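Side-chain contacts in succinoglycan biosynthesis protein (Bacillus cereus ATCC 14579, PDB 2QGM), which is of unproven function but belongs to the erythromycin esterase family and may act as a hydrolase or in polysaccharide biosynthesis: residues A[53-58]-A[383-388]; A[87-92]-A[341-346]; A[59-64]-A[100-105]. One frame throughout, in Å; residues are numbered along the deposited sequence.

Contact 1. Residues A[53-58]-A[383-388]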
loop_
_atom_site.group_PDB
_atom_site.type_symbol
_atom_site.label_atom_id
_atom_site.label_comp_id
_atom_site.label_asym_id
_atom_site.label_seq_id
_atom_site.Cartn_x
_atom_site.Cartn_y
_atom_site.Cartn_z
ATOM N N LYS A 53 -10.497 7.408 19.857
ATOM C CA LYS A 53 -10.503 6.866 21.205
ATOM C C LYS A 53 -9.672 5.617 21.432
ATOM O O LYS A 53 -9.198 5.377 22.540
ATOM C CB LYS A 53 -11.942 6.568 21.631
ATOM C CG LYS A 53 -12.616 5.531 20.748
ATOM C CD LYS A 53 -13.947 5.071 21.312
ATOM C CE LYS A 53 -14.567 4.008 20.411
ATOM N NZ LYS A 53 -15.837 3.427 20.949
ATOM N N THR A 54 -9.496 4.815 20.390
ATOM C CA THR A 54 -8.754 3.563 20.527
ATOM C C THR A 54 -8.235 3.121 19.169
ATOM O O THR A 54 -8.586 3.709 18.148
ATOM C CB THR A 54 -9.682 2.457 21.060
ATOM O OG1 THR A 54 -8.951 1.238 21.226
ATOM C CG2 THR A 54 -10.833 2.213 20.085
ATOM N N ILE A 55 -7.392 2.094 19.167
ATOM C CA ILE A 55 -6.851 1.529 17.933
ATOM C C ILE A 55 -7.445 0.124 17.762
ATOM O O ILE A 55 -7.275 -0.505 16.718
ATOM C CB ILE A 55 -5.311 1.381 17.988
ATOM C CG1 ILE A 55 -4.916 0.477 19.146
ATOM C CG2 ILE A 55 -4.646 2.739 18.153
ATOM C CD1 ILE A 55 -3.436 0.207 19.206
ATOM N N GLU A 56 -8.139 -0.353 18.794
ATOM C CA GLU A 56 -8.730 -1.691 18.794
ATOM C C GLU A 56 -9.819 -1.891 17.754
ATOM O O GLU A 56 -10.861 -1.250 17.798
ATOM C CB GLU A 56 -9.280 -2.031 20.186
ATOM C CG GLU A 56 -8.210 -2.145 21.257
ATOM C CD GLU A 56 -7.067 -3.059 20.842
ATOM O OE1 GLU A 56 -7.332 -4.229 20.487
ATOM O OE2 GLU A 56 -5.899 -2.605 20.870
ATOM N N PRO A 57 -9.590 -2.798 16.791
ATOM C CA PRO A 57 -10.591 -3.045 15.751
ATOM C C PRO A 57 -11.940 -3.581 16.260
ATOM O O PRO A 57 -12.976 -3.356 15.637
ATOM C CB PRO A 57 -9.879 -4.038 14.827
ATOM C CG PRO A 57 -8.451 -3.644 14.959
ATOM C CD PRO A 57 -8.313 -3.450 16.455
ATOM N N SER A 58 -11.926 -4.272 17.396
ATOM C CA SER A 58 -13.148 -4.844 17.953
ATOM C C SER A 58 -14.091 -3.849 18.628
ATOM O O SER A 58 -15.269 -4.153 18.841
ATOM C CB SER A 58 -12.798 -5.955 18.941
ATOM O OG SER A 58 -11.995 -5.468 19.999
ATOM N N TYR A 383 -4.405 15.649 21.920
ATOM C CA TYR A 383 -5.109 14.408 21.617
ATOM C C TYR A 383 -4.020 13.392 21.317
ATOM O O TYR A 383 -3.125 13.674 20.522
ATOM C CB TYR A 383 -5.998 14.529 20.381
ATOM C CG TYR A 383 -7.255 15.342 20.564
ATOM C CD1 TYR A 383 -8.075 15.161 21.676
ATOM C CD2 TYR A 383 -7.654 16.256 19.597
ATOM C CE1 TYR A 383 -9.262 15.870 21.815
ATOM C CE2 TYR A 383 -8.832 16.970 19.725
ATOM C CZ TYR A 383 -9.635 16.774 20.831
ATOM O OH TYR A 383 -10.810 17.483 20.941
ATOM N N LYS A 384 -4.081 12.230 21.954
ATOM C CA LYS A 384 -3.083 11.190 21.718
ATOM C C LYS A 384 -3.209 10.636 20.301
ATOM O O LYS A 384 -2.218 10.236 19.697
ATOM C CB LYS A 384 -3.241 10.062 22.737
ATOM C CG LYS A 384 -2.729 10.408 24.130
ATOM C CD LYS A 384 -3.248 9.407 25.147
ATOM C CE LYS A 384 -2.577 9.583 26.495
ATOM N NZ LYS A 384 -2.603 11.000 26.941
HETATM N N MSE A 385 -4.432 10.613 19.778
HETATM C CA MSE A 385 -4.689 10.128 18.421
HETATM C C MSE A 385 -5.843 10.903 17.815
HETATM O O MSE A 385 -6.830 11.186 18.489
HETATM C CB MSE A 385 -5.063 8.653 18.433
HETATM C CG MSE A 385 -4.061 7.765 19.102
HETATM SE SE MSE A 385 -4.748 5.989 19.097
HETATM C CE MSE A 385 -5.988 6.119 20.557
ATOM N N PHE A 386 -5.734 11.239 16.536
ATOM C CA PHE A 386 -6.796 11.980 15.896
ATOM C C PHE A 386 -6.728 11.984 14.376
ATOM O O PHE A 386 -5.692 11.666 13.783
ATOM C CB PHE A 386 -6.807 13.429 16.390
ATOM C CG PHE A 386 -5.513 14.161 16.184
ATOM C CD1 PHE A 386 -4.479 14.047 17.116
ATOM C CD2 PHE A 386 -5.335 14.989 15.075
ATOM C CE1 PHE A 386 -3.285 14.751 16.953
ATOM C CE2 PHE A 386 -4.144 15.697 14.899
ATOM C CZ PHE A 386 -3.115 15.580 15.840
ATOM N N LEU A 387 -7.857 12.321 13.757
ATOM C CA LEU A 387 -7.959 12.423 12.312
ATOM C C LEU A 387 -7.945 13.903 12.019
ATOM O O LEU A 387 -8.460 14.698 12.804
ATOM C CB LEU A 387 -9.290 11.866 11.806
ATOM C CG LEU A 387 -9.585 10.389 12.023
ATOM C CD1 LEU A 387 -11.057 10.120 11.774
ATOM C CD2 LEU A 387 -8.721 9.575 11.090
ATOM N N LEU A 388 -7.364 14.274 10.887
ATOM C CA LEU A 388 -7.321 15.669 10.486
ATOM C C LEU A 388 -7.565 15.740 8.980
ATOM O O LEU A 388 -6.804 15.170 8.202
ATOM C CB LEU A 388 -5.958 16.281 10.832
ATOM C CG LEU A 388 -5.875 17.791 10.627
ATOM C CD1 LEU A 388 -6.859 18.439 11.589
ATOM C CD2 LEU A 388 -4.457 18.317 10.867
#
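M385, a selenomethionine, reaches from its strand to the loop 53-58 and touches I55, T54 and K53. Its CB points toward the loop. CG lies beside the backbone N (chi1 -55°), and the chain then runs straight on to the selenium. SE meets the CG2 methyl of I55 at 3.4 Å, shorter than a usual selenium-methyl contact. The side chain bends at its end (chi3 -79°). This turns CE away from I55 and lays it against the backbone of K53 and T54, the two residues before I55. CE is 3.7 Å from T54 N, and it is 3.8 Å from K53 C. Within the loop, the tip packs on the K53-T54 peptide and T54 CA.

I55 and M385 cross at about a right angle. One branch of I55 does the touching across the contact, since CG2 faces SE while CG1 carries CD1 toward E88. The contact itself is apolar and has no hydrogen bond. The loop is shaped by its own bond: E56 N donates to T54 OG1 at 3.0 Å, almost straight (167°), which makes an ST turn.

M385 also pairs through its backbone with L52, so the contact lies just past the end of strand 50-51, the outermost strand of the main sheet. On its other flank, strand 385-389 bonds to strand 432-439. The K53 and T54 side chains rest on R95 of helix 87-104, and P57 meets T91 and F94 of that helix. L387 packs on L67 and M70 of helix 65-71.

Contact 2. Residues A[87-92]-A[341-346]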
loop_
_atom_site.group_PDB
_atom_site.type_symbol
_atom_site.label_atom_id
_atom_site.label_comp_id
_atom_site.label_asym_id
_atom_site.label_seq_id
_atom_site.Cartn_x
_atom_site.Cartn_y
_atom_site.Cartn_z
ATOM N N SER A 87 3.770 -0.707 15.683
ATOM C CA SER A 87 2.639 -1.544 16.086
ATOM C C SER A 87 1.278 -0.865 15.992
ATOM O O SER A 87 0.378 -1.359 15.305
ATOM C CB SER A 87 2.829 -2.072 17.513
ATOM O OG SER A 87 1.726 -2.869 17.907
ATOM N N GLU A 88 1.121 0.257 16.686
ATOM C CA GLU A 88 -0.148 0.981 16.695
ATOM C C GLU A 88 -0.597 1.470 15.332
ATOM O O GLU A 88 -1.795 1.622 15.101
ATOM C CB GLU A 88 -0.077 2.164 17.662
ATOM C CG GLU A 88 0.269 1.779 19.090
ATOM C CD GLU A 88 1.763 1.635 19.319
ATOM O OE1 GLU A 88 2.534 1.695 18.335
ATOM O OE2 GLU A 88 2.169 1.465 20.491
ATOM N N ILE A 89 0.349 1.741 14.436
ATOM C CA ILE A 89 -0.045 2.177 13.102
ATOM C C ILE A 89 -0.674 0.995 12.349
ATOM O O ILE A 89 -1.739 1.140 11.760
ATOM C CB ILE A 89 1.147 2.761 12.322
ATOM C CG1 ILE A 89 1.601 4.051 13.011
ATOM C CG2 ILE A 89 0.747 3.046 10.874
ATOM C CD1 ILE A 89 2.698 4.811 12.289
ATOM N N PHE A 90 -0.033 -0.173 12.384
ATOM C CA PHE A 90 -0.597 -1.343 11.715
ATOM C C PHE A 90 -1.977 -1.689 12.293
ATOM O O PHE A 90 -2.923 -1.960 11.548
ATOM C CB PHE A 90 0.306 -2.579 11.856
ATOM C CG PHE A 90 1.581 -2.511 11.053
ATOM C CD1 PHE A 90 1.613 -1.869 9.819
ATOM C CD2 PHE A 90 2.739 -3.133 11.512
ATOM C CE1 PHE A 90 2.778 -1.848 9.056
ATOM C CE2 PHE A 90 3.909 -3.119 10.757
ATOM C CZ PHE A 90 3.928 -2.474 9.524
ATOM N N THR A 91 -2.094 -1.692 13.619
ATOM C CA THR A 91 -3.360 -2.028 14.256
ATOM C C THR A 91 -4.438 -0.984 13.968
ATOM O O THR A 91 -5.592 -1.338 13.736
ATOM C CB THR A 91 -3.184 -2.196 15.778
ATOM O OG1 THR A 91 -2.304 -3.299 16.025
ATOM C CG2 THR A 91 -4.526 -2.476 16.446
HETATM N N MSE A 92 -4.069 0.294 13.975
HETATM C CA MSE A 92 -5.048 1.339 13.689
HETATM C C MSE A 92 -5.504 1.229 12.235
HETATM O O MSE A 92 -6.656 1.506 11.918
HETATM C CB MSE A 92 -4.461 2.727 13.958
HETATM C CG MSE A 92 -5.378 3.912 13.602
HETATM SE SE MSE A 92 -6.963 4.003 14.727
HETATM C CE MSE A 92 -8.317 3.482 13.477
ATOM N N SER A 341 -0.297 8.661 7.252
ATOM C CA SER A 341 -0.034 8.260 8.629
ATOM C C SER A 341 1.068 9.108 9.247
ATOM O O SER A 341 2.135 9.276 8.654
ATOM C CB SER A 341 0.395 6.791 8.668
ATOM O OG SER A 341 1.016 6.459 9.901
ATOM N N THR A 342 0.808 9.644 10.436
ATOM C CA THR A 342 1.803 10.449 11.125
ATOM C C THR A 342 1.963 10.016 12.578
ATOM O O THR A 342 1.010 9.582 13.224
ATOM C CB THR A 342 1.453 11.976 11.100
ATOM O OG1 THR A 342 0.138 12.197 11.627
ATOM C CG2 THR A 342 1.515 12.519 9.680
ATOM N N THR A 343 3.195 10.098 13.064
ATOM C CA THR A 343 3.495 9.760 14.444
ATOM C C THR A 343 4.575 10.720 14.916
ATOM O O THR A 343 5.308 11.279 14.107
ATOM C CB THR A 343 3.962 8.296 14.597
ATOM O OG1 THR A 343 4.129 8.002 15.987
ATOM C CG2 THR A 343 5.279 8.066 13.867
ATOM N N THR A 344 4.665 10.915 16.224
ATOM C CA THR A 344 5.647 11.846 16.772
ATOM C C THR A 344 6.928 11.231 17.322
ATOM O O THR A 344 8.027 11.615 16.924
ATOM C CB THR A 344 5.006 12.703 17.882
ATOM O OG1 THR A 344 3.927 13.467 17.327
ATOM C CG2 THR A 344 6.032 13.654 18.487
ATOM N N GLU A 345 6.785 10.275 18.228
ATOM C CA GLU A 345 7.943 9.658 18.861
ATOM C C GLU A 345 7.750 8.177 19.177
ATOM O O GLU A 345 6.633 7.661 19.159
ATOM C CB GLU A 345 8.260 10.417 20.155
ATOM C CG GLU A 345 7.034 10.595 21.060
ATOM C CD GLU A 345 7.351 11.337 22.349
ATOM O OE1 GLU A 345 8.123 10.799 23.174
ATOM O OE2 GLU A 345 6.816 12.450 22.541
ATOM N N GLY A 346 8.855 7.503 19.473
ATOM C CA GLY A 346 8.794 6.095 19.801
ATOM C C GLY A 346 9.835 5.274 19.073
ATOM O O GLY A 346 10.680 5.810 18.357
#
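I89 lays its side chain over the hydroxyl of S341. Three of its carbons gather round that one oxygen. CD1 is nearest to S341 OG at 3.4 Å, CG2 follows at 3.6 Å from the same OG, and CG1 is at 4.0 Å from it. CG1 starts beside the backbone N of I89 (chi1 -66°) and the chain runs out extended. Its end thus reaches past S341 toward T343, where CD1 comes to 4.4 Å from T343 CB. This second touch is looser.

No hydrogen bond crosses the contact. The polar atoms look to other partners: S341 OG has a weak bond with N82 N, and T343 OG1 is bonded with I436 O and T439 OG1. The isoleucine carbons pack on the S341 hydroxyl and on the carbon side of T343. All three residues are buried.

The contact joins the first turn of helix 87-104 to strand 336-344. That strand lies inside the main sheet, between strand 432-439 and strand 76-79, and is parallel to both. Strand 76-79 leads into the helix, and the helix leads on to the parallel strand 108-111. This is a beta-alpha-beta crossover whose two strands are separated by strand 301-304. M92, one turn further on, touches F434 and I436 of strand 432-439.

Contact 3. Residues A[59-64]-A[100-105]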
loop_
_atom_site.group_PDB
_atom_site.type_symbol
_atom_site.label_atom_id
_atom_site.label_comp_id
_atom_site.label_asym_id
_atom_site.label_seq_id
_atom_site.Cartn_x
_atom_site.Cartn_y
_atom_site.Cartn_z
ATOM N N LYS A 59 -13.583 -2.667 18.964
ATOM C CA LYS A 59 -14.394 -1.643 19.620
ATOM C C LYS A 59 -15.339 -0.903 18.674
ATOM O O LYS A 59 -15.101 -0.841 17.465
ATOM C CB LYS A 59 -13.478 -0.625 20.318
ATOM C CG LYS A 59 -12.648 -1.217 21.443
ATOM C CD LYS A 59 -13.521 -1.635 22.619
ATOM C CE LYS A 59 -12.673 -2.222 23.735
ATOM N NZ LYS A 59 -13.487 -2.554 24.936
ATOM N N PRO A 60 -16.426 -0.332 19.224
ATOM C CA PRO A 60 -17.427 0.420 18.455
ATOM C C PRO A 60 -16.747 1.466 17.565
ATOM O O PRO A 60 -15.683 1.968 17.910
ATOM C CB PRO A 60 -18.287 1.055 19.548
ATOM C CG PRO A 60 -18.222 0.053 20.647
ATOM C CD PRO A 60 -16.753 -0.315 20.662
ATOM N N PHE A 61 -17.382 1.807 16.446
ATOM C CA PHE A 61 -16.815 2.766 15.500
ATOM C C PHE A 61 -17.377 4.184 15.573
ATOM O O PHE A 61 -17.329 4.922 14.586
ATOM C CB PHE A 61 -16.998 2.247 14.067
ATOM C CG PHE A 61 -16.281 0.958 13.789
ATOM C CD1 PHE A 61 -14.904 0.867 13.953
ATOM C CD2 PHE A 61 -16.977 -0.159 13.326
ATOM C CE1 PHE A 61 -14.223 -0.314 13.660
ATOM C CE2 PHE A 61 -16.305 -1.344 13.028
ATOM C CZ PHE A 61 -14.921 -1.425 13.194
ATOM N N GLU A 62 -17.909 4.574 16.727
ATOM C CA GLU A 62 -18.476 5.909 16.865
ATOM C C GLU A 62 -17.492 7.034 16.546
ATOM O O GLU A 62 -17.878 8.043 15.957
ATOM C CB GLU A 62 -19.030 6.114 18.279
ATOM C CG GLU A 62 -20.357 5.418 18.531
ATOM C CD GLU A 62 -21.471 5.932 17.628
ATOM O OE1 GLU A 62 -21.775 7.147 17.683
ATOM O OE2 GLU A 62 -22.044 5.122 16.867
ATOM N N ASP A 63 -16.226 6.864 16.921
ATOM C CA ASP A 63 -15.238 7.911 16.675
ATOM C C ASP A 63 -14.770 7.990 15.226
ATOM O O ASP A 63 -13.997 8.881 14.869
ATOM C CB ASP A 63 -14.033 7.754 17.618
ATOM C CG ASP A 63 -13.254 6.485 17.368
ATOM O OD1 ASP A 63 -13.848 5.507 16.870
ATOM O OD2 ASP A 63 -12.045 6.463 17.683
ATOM N N LEU A 64 -15.244 7.071 14.389
ATOM C CA LEU A 64 -14.865 7.080 12.979
ATOM C C LEU A 64 -15.959 7.671 12.092
ATOM O O LEU A 64 -15.809 7.730 10.870
ATOM C CB LEU A 64 -14.520 5.662 12.502
ATOM C CG LEU A 64 -13.306 5.034 13.198
ATOM C CD1 LEU A 64 -13.080 3.610 12.701
ATOM C CD2 LEU A 64 -12.080 5.895 12.947
ATOM N N LEU A 100 -14.076 0.605 6.985
ATOM C CA LEU A 100 -14.377 0.801 5.563
ATOM C C LEU A 100 -15.150 -0.378 4.977
ATOM O O LEU A 100 -16.076 -0.198 4.188
ATOM C CB LEU A 100 -13.084 0.991 4.760
ATOM C CG LEU A 100 -12.303 2.285 4.993
ATOM C CD1 LEU A 100 -11.122 2.325 4.046
ATOM C CD2 LEU A 100 -13.197 3.496 4.781
ATOM N N VAL A 101 -14.776 -1.592 5.365
ATOM C CA VAL A 101 -15.450 -2.775 4.843
ATOM C C VAL A 101 -16.871 -2.930 5.386
ATOM O O VAL A 101 -17.824 -3.084 4.620
ATOM C CB VAL A 101 -14.642 -4.069 5.155
ATOM C CG1 VAL A 101 -15.447 -5.299 4.782
ATOM C CG2 VAL A 101 -13.348 -4.078 4.371
ATOM N N THR A 102 -17.004 -2.853 6.704
ATOM C CA THR A 102 -18.290 -3.030 7.361
ATOM C C THR A 102 -19.278 -1.864 7.304
ATOM O O THR A 102 -20.490 -2.090 7.308
ATOM C CB THR A 102 -18.098 -3.398 8.841
ATOM O OG1 THR A 102 -17.437 -2.321 9.511
ATOM C CG2 THR A 102 -17.266 -4.658 8.982
ATOM N N GLU A 103 -18.782 -0.632 7.257
ATOM C CA GLU A 103 -19.664 0.543 7.244
ATOM C C GLU A 103 -19.697 1.361 5.945
ATOM O O GLU A 103 -20.628 2.142 5.730
ATOM C CB GLU A 103 -19.285 1.483 8.402
ATOM C CG GLU A 103 -19.433 0.889 9.804
ATOM C CD GLU A 103 -20.847 0.412 10.100
ATOM O OE1 GLU A 103 -21.805 1.073 9.655
ATOM O OE2 GLU A 103 -21.002 -0.616 10.787
HETATM N N MSE A 104 -18.701 1.184 5.079
HETATM C CA MSE A 104 -18.654 1.961 3.848
HETATM C C MSE A 104 -18.595 1.178 2.539
HETATM O O MSE A 104 -18.340 1.747 1.478
HETATM C CB MSE A 104 -17.486 2.950 3.918
HETATM C CG MSE A 104 -17.669 4.017 4.983
HETATM SE SE MSE A 104 -16.350 5.404 4.855
HETATM C CE MSE A 104 -16.940 6.205 3.198
ATOM N N GLY A 105 -18.822 -0.127 2.616
ATOM C CA GLY A 105 -18.821 -0.950 1.419
ATOM C C GLY A 105 -17.521 -1.116 0.655
ATOM O O GLY A 105 -17.550 -1.245 -0.567
#
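F61 brings its CD2 and CE2 atoms up to E103 and T102 near the end of helix 87-104. Ring atom CE2 comes to 3.8 Å from T102 OG1, and CD2 comes to 4.4 Å from E103 CG. Both approaches are oblique to the ring. F61 and T102 cross at about a right angle. From the ring's own segment, K59 O stands 3.9 Å above the plane of the F61 ring, offset toward its rim.

The next shell fixes these groups. T102 OG1 sits between its backbone N and carbonyl carbon (chi1 63°), which brings it back to K98 O, one turn earlier, for a hydrogen bond. Y99 meets the F61 ring edge-to-face. R95 ties down the chain around F61: it forms a salt bridge with D63 and hydrogen bonds with K59 O and P60 O. Past the ring, L64 N bonds to F61 O at 3.0 Å in the short 3-10 turn. L64 itself packs on L96 and Y99.

Across the two segments the contact is loose van der Waals touch with no hydrogen bond. The threonine hydroxyl spends its proton on the helix backbone, so the ring meets it as a packing surface. The polar bonds that hold the groups in place thus lie beside the contact, with R95 on the loop and K98 on the helix, while the contact itself is packing.

Contact 2 is buried, while contacts 1 and 3 lie at the surface. Contacts 2 and 3 share helix 87-104, one near its start and one near its end, with centres about 19 Å apart and no touch between them. Contacts 1 and 3 use consecutive parts of the loop between strand 50-51 and helix 65-71, and D63 OD2 probably bonds K53 N between them. Contacts 1 and 2 reach the same sheet, one beside its outermost strand and one on an inner strand, and I55 and P57 pack on T91. All three lack cross-segment hydrogen bonds. Buried contact 2 sets an aliphatic chain on a hydroxyl with a partner of its own. The surface contacts rest large side chains on loop backbone and a methyl, or on a helix flank.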